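Local coordinates for rhamnogalacturonan endolyase YesW (Bacillus subtilis, PDB 2Z8S), which cleaves rhamnogalacturonan of plant cell walls by endo-acting elimination, as a secreted polysaccharide lyase that requires calcium or manganese, at residues 96-101 / 109-114; 166-171 / 194-199; 294-299 / 306-311. All coordinates share one frame; numbering follows the deposited sequence.

Interaction 1 (96-101 / 109-114); sequences LDKPAG and SYTYSA
Tyr-112, Gly-101 and Lys-98 bury the most surface where the loop 96-101 lies along strand segment 109-114, at the start of the first blade-like antiparallel sheet of the beta-propeller domain. The two run almost antiparallel, yet no direct hydrogen bond joins them. A water takes that role, donating to Pro-99 O at 2.9 Å and accepting from Tyr-112 N at 2.8 Å. With CG anti to its carbonyl carbon (chi1 -75°), the Tyr-112 side chain is directed at the loop and crosses the proline ring at about a right angle. Pro-99 CG approaches Tyr-112 CD2 to 3.5 Å, while Ala-100 O lies in the plane of the ring at its edge, 3.5 Å from Tyr-112 CE2. One face of this ring receives Tyr-110 CD1 near its rim, and Tyr-112 OH hydrogen-bonds Asp-150 O; Asp-150 itself binds carbohydrate. With an alanine in place of Tyr-112, the Asp-150 carbonyl would probably lose its hydroxyl mate and a gap would open beside Pro-99. Gly-101 passes against the strand by its backbone: its CA comes close to Tyr-110 O, and a beta carbon built there would collide with that oxygen. At the other end of the contact, Leu-96 CD1 meets Ala-114 CB at 3.7 Å, a small apolar patch covered by Trp-134 and Leu-132 of strand 129-136. Lys-98, extended along its whole length, brings CE to 3.4 Å from Tyr-112 O, and its NZ hydrogen-bonds Asp-521 O.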
loop_
_atom_site.group_PDB
_atom_site.type_symbol
_atom_site.label_atom_id
_atom_site.label_comp_id
_atom_site.label_asym_id
_atom_site.label_seq_id
_atom_site.Cartn_x
_atom_site.Cartn_y
_atom_site.Cartn_z
ATOM N N LEU A 96 2.141 9.849 -18.650
ATOM C CA LEU A 96 1.214 10.636 -17.867
ATOM C C LEU A 96 0.860 11.918 -18.599
ATOM O O LEU A 96 1.658 12.473 -19.355
ATOM C CB LEU A 96 1.793 10.949 -16.484
ATOM C CG LEU A 96 2.304 9.764 -15.659
ATOM C CD1 LEU A 96 3.123 10.248 -14.490
ATOM C CD2 LEU A 96 1.169 8.854 -15.199
ATOM N N ASP A 97 -0.363 12.371 -18.391
ATOM C CA ASP A 97 -0.767 13.667 -18.870
ATOM C C ASP A 97 -0.353 14.610 -17.755
ATOM O O ASP A 97 -1.107 14.813 -16.819
ATOM C CB ASP A 97 -2.283 13.692 -19.079
ATOM C CG ASP A 97 -2.772 14.976 -19.718
ATOM O OD1 ASP A 97 -1.948 15.743 -20.273
ATOM O OD2 ASP A 97 -4.001 15.211 -19.668
ATOM N N LYS A 98 0.862 15.149 -17.831
ATOM C CA LYS A 98 1.403 15.938 -16.717
ATOM C C LYS A 98 0.724 17.299 -16.626
ATOM O O LYS A 98 0.787 18.087 -17.568
ATOM C CB LYS A 98 2.924 16.077 -16.820
ATOM C CG LYS A 98 3.547 16.979 -15.761
ATOM C CD LYS A 98 5.022 17.172 -16.031
ATOM C CE LYS A 98 5.654 18.119 -15.029
ATOM N NZ LYS A 98 7.137 18.055 -15.125
ATOM N N PRO A 99 0.045 17.563 -15.495
ATOM C CA PRO A 99 -0.673 18.820 -15.286
ATOM C C PRO A 99 0.254 20.027 -15.343
ATOM O O PRO A 99 1.433 19.927 -14.982
ATOM C CB PRO A 99 -1.253 18.671 -13.880
ATOM C CG PRO A 99 -0.516 17.564 -13.256
ATOM C CD PRO A 99 -0.084 16.660 -14.342
ATOM N N ALA A 100 -0.278 21.152 -15.817
ATOM C CA ALA A 100 0.500 22.373 -15.910
ATOM C C ALA A 100 0.707 22.925 -14.504
ATOM O O ALA A 100 -0.159 22.771 -13.638
ATOM C CB ALA A 100 -0.206 23.380 -16.791
ATOM N N GLY A 101 1.857 23.540 -14.268
ATOM C CA GLY A 101 2.082 24.238 -13.011
ATOM C C GLY A 101 1.076 25.356 -12.784
ATOM O O GLY A 101 0.273 25.675 -13.659
ATOM N N SER A 109 4.842 30.233 -7.832
ATOM C CA SER A 109 4.471 29.178 -8.785
ATOM C C SER A 109 4.903 27.790 -8.324
ATOM O O SER A 109 5.833 27.639 -7.529
ATOM C CB SER A 109 5.004 29.466 -10.198
ATOM O OG SER A 109 6.371 29.814 -10.169
ATOM N N TYR A 110 4.204 26.779 -8.822
ATOM C CA TYR A 110 4.532 25.396 -8.519
ATOM C C TYR A 110 4.420 24.520 -9.760
ATOM O O TYR A 110 3.793 24.894 -10.748
ATOM C CB TYR A 110 3.629 24.857 -7.415
ATOM C CG TYR A 110 2.157 24.974 -7.723
ATOM C CD1 TYR A 110 1.500 23.986 -8.452
ATOM C CD2 TYR A 110 1.419 26.069 -7.281
ATOM C CE1 TYR A 110 0.149 24.085 -8.738
ATOM C CE2 TYR A 110 0.059 26.177 -7.560
ATOM C CZ TYR A 110 -0.568 25.180 -8.284
ATOM O OH TYR A 110 -1.913 25.272 -8.564
ATOM N N THR A 111 5.032 23.347 -9.677
ATOM C CA THR A 111 5.039 22.366 -10.731
ATOM C C THR A 111 4.476 21.095 -10.113
ATOM O O THR A 111 4.346 20.995 -8.890
ATOM C CB THR A 111 6.482 22.187 -11.220
ATOM O OG1 THR A 111 6.977 23.466 -11.612
ATOM C CG2 THR A 111 6.594 21.238 -12.427
ATOM N N TYR A 112 4.118 20.131 -10.952
ATOM C CA TYR A 112 3.653 18.849 -10.457
ATOM C C TYR A 112 4.645 17.722 -10.679
ATOM O O TYR A 112 5.281 17.629 -11.734
ATOM C CB TYR A 112 2.299 18.489 -11.076
ATOM C CG TYR A 112 1.172 19.278 -10.484
ATOM C CD1 TYR A 112 0.769 19.062 -9.168
ATOM C CD2 TYR A 112 0.526 20.256 -11.220
ATOM C CE1 TYR A 112 -0.253 19.790 -8.608
ATOM C CE2 TYR A 112 -0.503 20.992 -10.669
ATOM C CZ TYR A 112 -0.888 20.756 -9.363
ATOM O OH TYR A 112 -1.903 21.492 -8.809
ATOM N N SER A 113 4.759 16.862 -9.676
ATOM C CA SER A 113 5.438 15.601 -9.844
ATOM C C SER A 113 4.463 14.502 -9.472
ATOM O O SER A 113 3.631 14.701 -8.600
ATOM C CB SER A 113 6.702 15.533 -8.984
ATOM O OG SER A 113 6.375 15.454 -7.617
ATOM N N ALA A 114 4.558 13.356 -10.150
ATOM C CA ALA A 114 3.739 12.189 -9.830
ATOM C C ALA A 114 4.169 11.605 -8.482
ATOM O O ALA A 114 5.357 11.419 -8.220
ATOM C CB ALA A 114 3.829 11.154 -10.927
HETATM O O HOH W 1 3.825 20.842 -13.660
#

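Interaction 2 (166-171 / 194-199)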
loop_
_atom_site.group_PDB
_atom_site.type_symbol
_atom_site.label_atom_id
_atom_site.label_comp_id
_atom_site.label_asym_id
_atom_site.label_seq_id
_atom_site.Cartn_x
_atom_site.Cartn_y
_atom_site.Cartn_z
ATOM N N ILE A 166 -9.237 13.789 -11.111
ATOM C CA ILE A 166 -9.966 14.468 -10.055
ATOM C C ILE A 166 -9.085 15.584 -9.533
ATOM O O ILE A 166 -7.965 15.332 -9.115
ATOM C CB ILE A 166 -10.343 13.526 -8.920
ATOM C CG1 ILE A 166 -11.445 12.577 -9.380
ATOM C CG2 ILE A 166 -10.822 14.326 -7.700
ATOM C CD1 ILE A 166 -11.560 11.366 -8.516
ATOM N N ASN A 167 -9.575 16.816 -9.605
ATOM C CA ASN A 167 -8.886 17.951 -9.009
ATOM C C ASN A 167 -9.500 18.242 -7.653
ATOM O O ASN A 167 -10.630 18.713 -7.573
ATOM C CB ASN A 167 -8.976 19.185 -9.904
ATOM C CG ASN A 167 -8.191 20.368 -9.359
ATOM O OD1 ASN A 167 -7.941 20.476 -8.156
ATOM N ND2 ASN A 167 -7.800 21.268 -10.248
ATOM N N LEU A 168 -8.764 17.961 -6.588
ATOM C CA LEU A 168 -9.288 18.164 -5.239
ATOM C C LEU A 168 -9.506 19.621 -4.909
ATOM O O LEU A 168 -10.306 19.944 -4.045
ATOM C CB LEU A 168 -8.420 17.476 -4.191
ATOM C CG LEU A 168 -8.769 15.993 -4.170
ATOM C CD1 LEU A 168 -7.654 15.184 -4.789
ATOM C CD2 LEU A 168 -9.028 15.556 -2.760
ATOM N N GLY A 169 -8.790 20.494 -5.613
ATOM C CA GLY A 169 -9.024 21.937 -5.556
ATOM C C GLY A 169 -8.381 22.658 -4.391
ATOM O O GLY A 169 -7.619 22.075 -3.618
ATOM N N LYS A 170 -8.724 23.935 -4.267
ATOM C CA LYS A 170 -8.094 24.844 -3.315
ATOM C C LYS A 170 -8.243 24.455 -1.858
ATOM O O LYS A 170 -7.417 24.838 -1.040
ATOM C CB LYS A 170 -8.622 26.265 -3.503
ATOM C CG LYS A 170 -10.150 26.399 -3.420
ATOM C CD LYS A 170 -10.578 27.859 -3.453
ATOM C CE LYS A 170 -10.038 28.616 -4.673
ATOM N NZ LYS A 170 -10.722 28.190 -5.917
ATOM N N ASN A 171 -9.284 23.704 -1.525
ATOM C CA ASN A 171 -9.605 23.461 -0.118
ATOM C C ASN A 171 -9.067 22.169 0.488
ATOM O O ASN A 171 -9.299 21.856 1.656
ATOM C CB ASN A 171 -11.095 23.634 0.117
ATOM C CG ASN A 171 -11.550 25.037 -0.179
ATOM O OD1 ASN A 171 -12.520 25.237 -0.895
ATOM N ND2 ASN A 171 -10.832 26.021 0.346
ATOM N N VAL A 194 -12.803 4.878 -5.955
ATOM C CA VAL A 194 -11.761 5.690 -5.371
ATOM C C VAL A 194 -12.422 6.552 -4.294
ATOM O O VAL A 194 -13.241 7.416 -4.593
ATOM C CB VAL A 194 -11.134 6.590 -6.442
ATOM C CG1 VAL A 194 -10.007 7.409 -5.854
ATOM C CG2 VAL A 194 -10.635 5.765 -7.607
ATOM N N ALA A 195 -12.105 6.312 -3.035
ATOM C CA ALA A 195 -12.682 7.129 -1.974
ATOM C C ALA A 195 -11.612 7.948 -1.279
ATOM O O ALA A 195 -10.522 7.454 -0.995
ATOM C CB ALA A 195 -13.424 6.260 -0.983
ATOM N N MET A 196 -11.917 9.209 -1.020
ATOM C CA MET A 196 -10.993 10.069 -0.298
ATOM C C MET A 196 -11.717 11.279 0.287
ATOM O O MET A 196 -12.896 11.508 0.010
ATOM C CB MET A 196 -9.839 10.510 -1.202
ATOM C CG MET A 196 -10.198 11.598 -2.171
ATOM S SD MET A 196 -9.167 11.564 -3.642
ATOM C CE MET A 196 -10.073 10.432 -4.667
ATOM N N LYS A 197 -10.997 12.039 1.107
ATOM C CA LYS A 197 -11.518 13.265 1.669
ATOM C C LYS A 197 -11.552 14.308 0.568
ATOM O O LYS A 197 -10.577 14.484 -0.160
ATOM C CB LYS A 197 -10.633 13.729 2.824
ATOM C CG LYS A 197 -11.159 14.891 3.630
ATOM C CD LYS A 197 -10.399 14.976 4.942
ATOM C CE LYS A 197 -10.873 16.130 5.780
ATOM N NZ LYS A 197 -10.622 17.422 5.103
ATOM N N THR A 198 -12.690 14.976 0.435
ATOM C CA THR A 198 -12.830 16.032 -0.547
ATOM C C THR A 198 -13.357 17.289 0.131
ATOM O O THR A 198 -13.668 17.294 1.331
ATOM C CB THR A 198 -13.758 15.617 -1.692
ATOM O OG1 THR A 198 -14.995 15.167 -1.144
ATOM C CG2 THR A 198 -13.159 14.484 -2.495
ATOM N N ALA A 199 -13.454 18.354 -0.655
ATOM C CA ALA A 199 -13.773 19.673 -0.150
ATOM C C ALA A 199 -14.594 20.432 -1.174
ATOM O O ALA A 199 -14.747 19.979 -2.302
ATOM C CB ALA A 199 -12.482 20.431 0.168
#
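Leu-168 O and Ala-199 O, one from each segment, both lie within hydrogen-bonding distance of Thr-202 OG1, whose single proton must be shared between them or alternate; the two backbones make no direct hydrogen bond to each other. Apolar packing supplies the rest. Leu-168 contributes most, its branched end spread against the strand; CD2 sits 3.2 Å from Lys-197 O, a close carbon-to-carbonyl contact, and CD1 lies 4.1 Å from Met-196 SD. Two torsions steer the methionine. Its CG stands between the backbone N and the carbonyl carbon (chi1 77°), and the chain then bends at chi3 (87°), which carries the terminal methyl toward Ile-166, with CE 4.2 Å from Ile-166 CD1. Met-196 SD lies about equally far from the two methyls of Leu-168. Farther along, Asn-171 CB meets Ala-199 CB at 3.5 Å, close to Arg-218 and Gly-201, which, like Lys-170, bind carbohydrate. No helix takes part. Segment 166-171 leaves the outermost strand of one antiparallel sheet and 194-199 belongs to the next sheet along the chain, so the contact spans two neighbouring propeller blades, filled in by Ile-153 of strand 152-156 on one side of the join and Phe-234 of strand 230-235 on the other.

Interaction 3 (294-299 / 306-311); sequences LVAYNF and KLWTLD
A first torsion of 47° holds Trp-308 CG between its backbone N and carbonyl carbon, which folds the indole back across the neighbouring strand, and a chi2 of -106° turns one face of it onto Ala-296. The methyl is centred on that face: Ala-296 CB is 3.7 Å from the centroid of the six-membered ring and 18° off its normal, a CH-pi contact. The edge of the indole is used as well, with Trp-308 CZ3 3.3 Å from Leu-294 O, and its NE1 hydrogen-bonds His-350 O, which helps fix the rotation of the ring beside a ligand of a calcium ion.

The backbones are antiparallel, but the register slips by one residue. Leu-294 and Leu-310 form a hydrogen-bonded pair, with Leu-310 N to Leu-294 O at 2.7 Å. Two residues on, Ala-296 N bonds Trp-308 O at 2.9 Å, while Ala-296 O takes Leu-307 N at 2.6 Å in a nearly straight bond. Two residues thus face one, and with Leu-307 in a helix-like backbone conformation this is a classic beta bulge. From the bulge, Leu-307 CD2 makes a carbon-to-oxygen contact with Asn-298 OD1 at 3.2 Å; the amide is held by Ser-281 OG through ND2. On the face carrying Val-295, Tyr-297, Lys-306 and Thr-309, the Val-295 and Lys-306 side chains cross at about a right angle, Val-295 CG2 lying 3.5 Å from Lys-306 CG. Lys-306 NZ forms a salt bridge with Glu-248, whose carbonyl takes Tyr-297 OH.

Leu-294, Trp-308 and Leu-310 pack on Val-348 of the following sheet. The whole is a bulged beta hairpin closing the outer edge of a four-stranded antiparallel propeller blade, its strands following one another in chain order.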
loop_
_atom_site.group_PDB
_atom_site.type_symbol
_atom_site.label_atom_id
_atom_site.label_comp_id
_atom_site.label_asym_id
_atom_site.label_seq_id
_atom_site.Cartn_x
_atom_site.Cartn_y
_atom_site.Cartn_z
ATOM N N LEU A 294 -10.905 7.028 14.748
ATOM C CA LEU A 294 -11.014 6.101 13.642
ATOM C C LEU A 294 -12.481 5.911 13.388
ATOM O O LEU A 294 -13.199 5.470 14.274
ATOM C CB LEU A 294 -10.404 4.736 13.978
ATOM C CG LEU A 294 -8.900 4.537 14.125
ATOM C CD1 LEU A 294 -8.504 4.745 15.550
ATOM C CD2 LEU A 294 -8.522 3.147 13.685
ATOM N N VAL A 295 -12.927 6.248 12.189
ATOM C CA VAL A 295 -14.273 5.913 11.790
ATOM C C VAL A 295 -14.267 4.973 10.586
ATOM O O VAL A 295 -13.480 5.130 9.654
ATOM C CB VAL A 295 -15.137 7.166 11.563
ATOM C CG1 VAL A 295 -14.472 8.082 10.606
ATOM C CG2 VAL A 295 -16.525 6.802 11.047
ATOM N N ALA A 296 -15.155 3.984 10.656
ATOM C CA ALA A 296 -15.300 2.940 9.662
ATOM C C ALA A 296 -16.522 3.179 8.800
ATOM O O ALA A 296 -17.573 3.570 9.305
ATOM C CB ALA A 296 -15.428 1.621 10.347
ATOM N N TYR A 297 -16.375 2.925 7.501
ATOM C CA TYR A 297 -17.449 3.085 6.534
ATOM C C TYR A 297 -17.609 1.853 5.669
ATOM O O TYR A 297 -16.639 1.155 5.363
ATOM C CB TYR A 297 -17.184 4.256 5.587
ATOM C CG TYR A 297 -17.086 5.607 6.239
ATOM C CD1 TYR A 297 -18.199 6.436 6.324
ATOM C CD2 TYR A 297 -15.872 6.070 6.751
ATOM C CE1 TYR A 297 -18.114 7.680 6.913
ATOM C CE2 TYR A 297 -15.782 7.307 7.343
ATOM C CZ TYR A 297 -16.909 8.101 7.418
ATOM O OH TYR A 297 -16.831 9.328 7.999
ATOM N N ASN A 298 -18.849 1.607 5.265
ATOM C CA ASN A 298 -19.131 0.718 4.160
ATOM C C ASN A 298 -19.642 1.547 3.007
ATOM O O ASN A 298 -20.442 2.466 3.191
ATOM C CB ASN A 298 -20.180 -0.314 4.547
ATOM C CG ASN A 298 -19.607 -1.441 5.351
ATOM O OD1 ASN A 298 -20.331 -2.172 6.018
ATOM N ND2 ASN A 298 -18.300 -1.590 5.304
ATOM N N PHE A 299 -19.158 1.248 1.815
ATOM C CA PHE A 299 -19.844 1.714 0.638
ATOM C C PHE A 299 -20.444 0.485 -0.027
ATOM O O PHE A 299 -19.712 -0.398 -0.472
ATOM C CB PHE A 299 -18.931 2.499 -0.307
ATOM C CG PHE A 299 -19.654 3.031 -1.498
ATOM C CD1 PHE A 299 -20.601 4.043 -1.348
ATOM C CD2 PHE A 299 -19.440 2.481 -2.762
ATOM C CE1 PHE A 299 -21.307 4.515 -2.439
ATOM C CE2 PHE A 299 -20.144 2.951 -3.866
ATOM C CZ PHE A 299 -21.082 3.970 -3.705
ATOM N N LYS A 306 -21.746 4.954 7.902
ATOM C CA LYS A 306 -20.799 4.981 9.003
ATOM C C LYS A 306 -21.023 3.736 9.856
ATOM O O LYS A 306 -22.143 3.474 10.278
ATOM C CB LYS A 306 -20.980 6.260 9.816
ATOM C CG LYS A 306 -19.979 6.433 10.933
ATOM C CD LYS A 306 -20.082 7.806 11.561
ATOM C CE LYS A 306 -21.095 7.830 12.696
ATOM N NZ LYS A 306 -21.481 9.232 13.013
ATOM N N LEU A 307 -19.963 2.961 10.082
ATOM C CA LEU A 307 -20.059 1.696 10.819
ATOM C C LEU A 307 -19.833 1.871 12.304
ATOM O O LEU A 307 -20.541 1.289 13.116
ATOM C CB LEU A 307 -19.064 0.657 10.297
ATOM C CG LEU A 307 -19.245 -0.046 8.949
ATOM C CD1 LEU A 307 -18.459 -1.353 8.972
ATOM C CD2 LEU A 307 -20.718 -0.300 8.596
ATOM N N TRP A 308 -18.806 2.637 12.648
ATOM C CA TRP A 308 -18.520 2.982 14.029
ATOM C C TRP A 308 -17.452 4.052 14.081
ATOM O O TRP A 308 -16.736 4.292 13.105
ATOM C CB TRP A 308 -18.081 1.760 14.865
ATOM C CG TRP A 308 -17.026 0.865 14.234
ATOM C CD1 TRP A 308 -17.228 -0.372 13.691
ATOM C CD2 TRP A 308 -15.619 1.131 14.102
ATOM N NE1 TRP A 308 -16.041 -0.891 13.226
ATOM C CE2 TRP A 308 -15.039 0.011 13.461
ATOM C CE3 TRP A 308 -14.794 2.207 14.456
ATOM C CZ2 TRP A 308 -13.672 -0.065 13.168
ATOM C CZ3 TRP A 308 -13.429 2.132 14.159
ATOM C CH2 TRP A 308 -12.886 1.001 13.525
ATOM N N THR A 309 -17.346 4.684 15.239
ATOM C CA THR A 309 -16.281 5.613 15.496
ATOM C C THR A 309 -15.581 5.166 16.764
ATOM O O THR A 309 -16.227 4.730 17.714
ATOM C CB THR A 309 -16.825 7.034 15.657
ATOM O OG1 THR A 309 -17.719 7.315 14.579
ATOM C CG2 THR A 309 -15.708 8.043 15.620
ATOM N N LEU A 310 -14.256 5.215 16.748
ATOM C CA LEU A 310 -13.488 5.170 17.971
ATOM C C LEU A 310 -12.932 6.568 18.172
ATOM O O LEU A 310 -12.460 7.210 17.230
ATOM C CB LEU A 310 -12.372 4.128 17.920
ATOM C CG LEU A 310 -11.328 4.178 19.040
ATOM C CD1 LEU A 310 -11.966 4.184 20.410
ATOM C CD2 LEU A 310 -10.353 3.024 18.934
ATOM N N ASP A 311 -13.024 7.032 19.409
ATOM C CA ASP A 311 -12.667 8.376 19.774
ATOM C C ASP A 311 -11.851 8.258 21.044
ATOM O O ASP A 311 -12.347 7.746 22.045
ATOM C CB ASP A 311 -13.944 9.170 20.026
ATOM C CG ASP A 311 -13.709 10.656 20.075
ATOM O OD1 ASP A 311 -12.651 11.090 20.587
ATOM O OD2 ASP A 311 -14.595 11.395 19.604
#

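The three contacts follow one another along the chain, and none touches another. Interactions 1 and 2 both reach the sheet that runs from strand 102-103 to strand 162-167, interaction 1 at its second strand and interaction 2 at the outermost strand of the far side, with nearest atoms about 6 Å apart. Interaction 2 is wholly buried, joins two sheets, and relies on apolar packing. Interactions 1 and 3 are partly buried and reach exposed residues, yet differ in bonding: a water mediates between loop and strand in the first, whereas direct backbone hydrogen bonds unite adjacent strands of one sheet in 294-299 / 306-311. That last contact lies about 34 Å, centre to centre, from interaction 1.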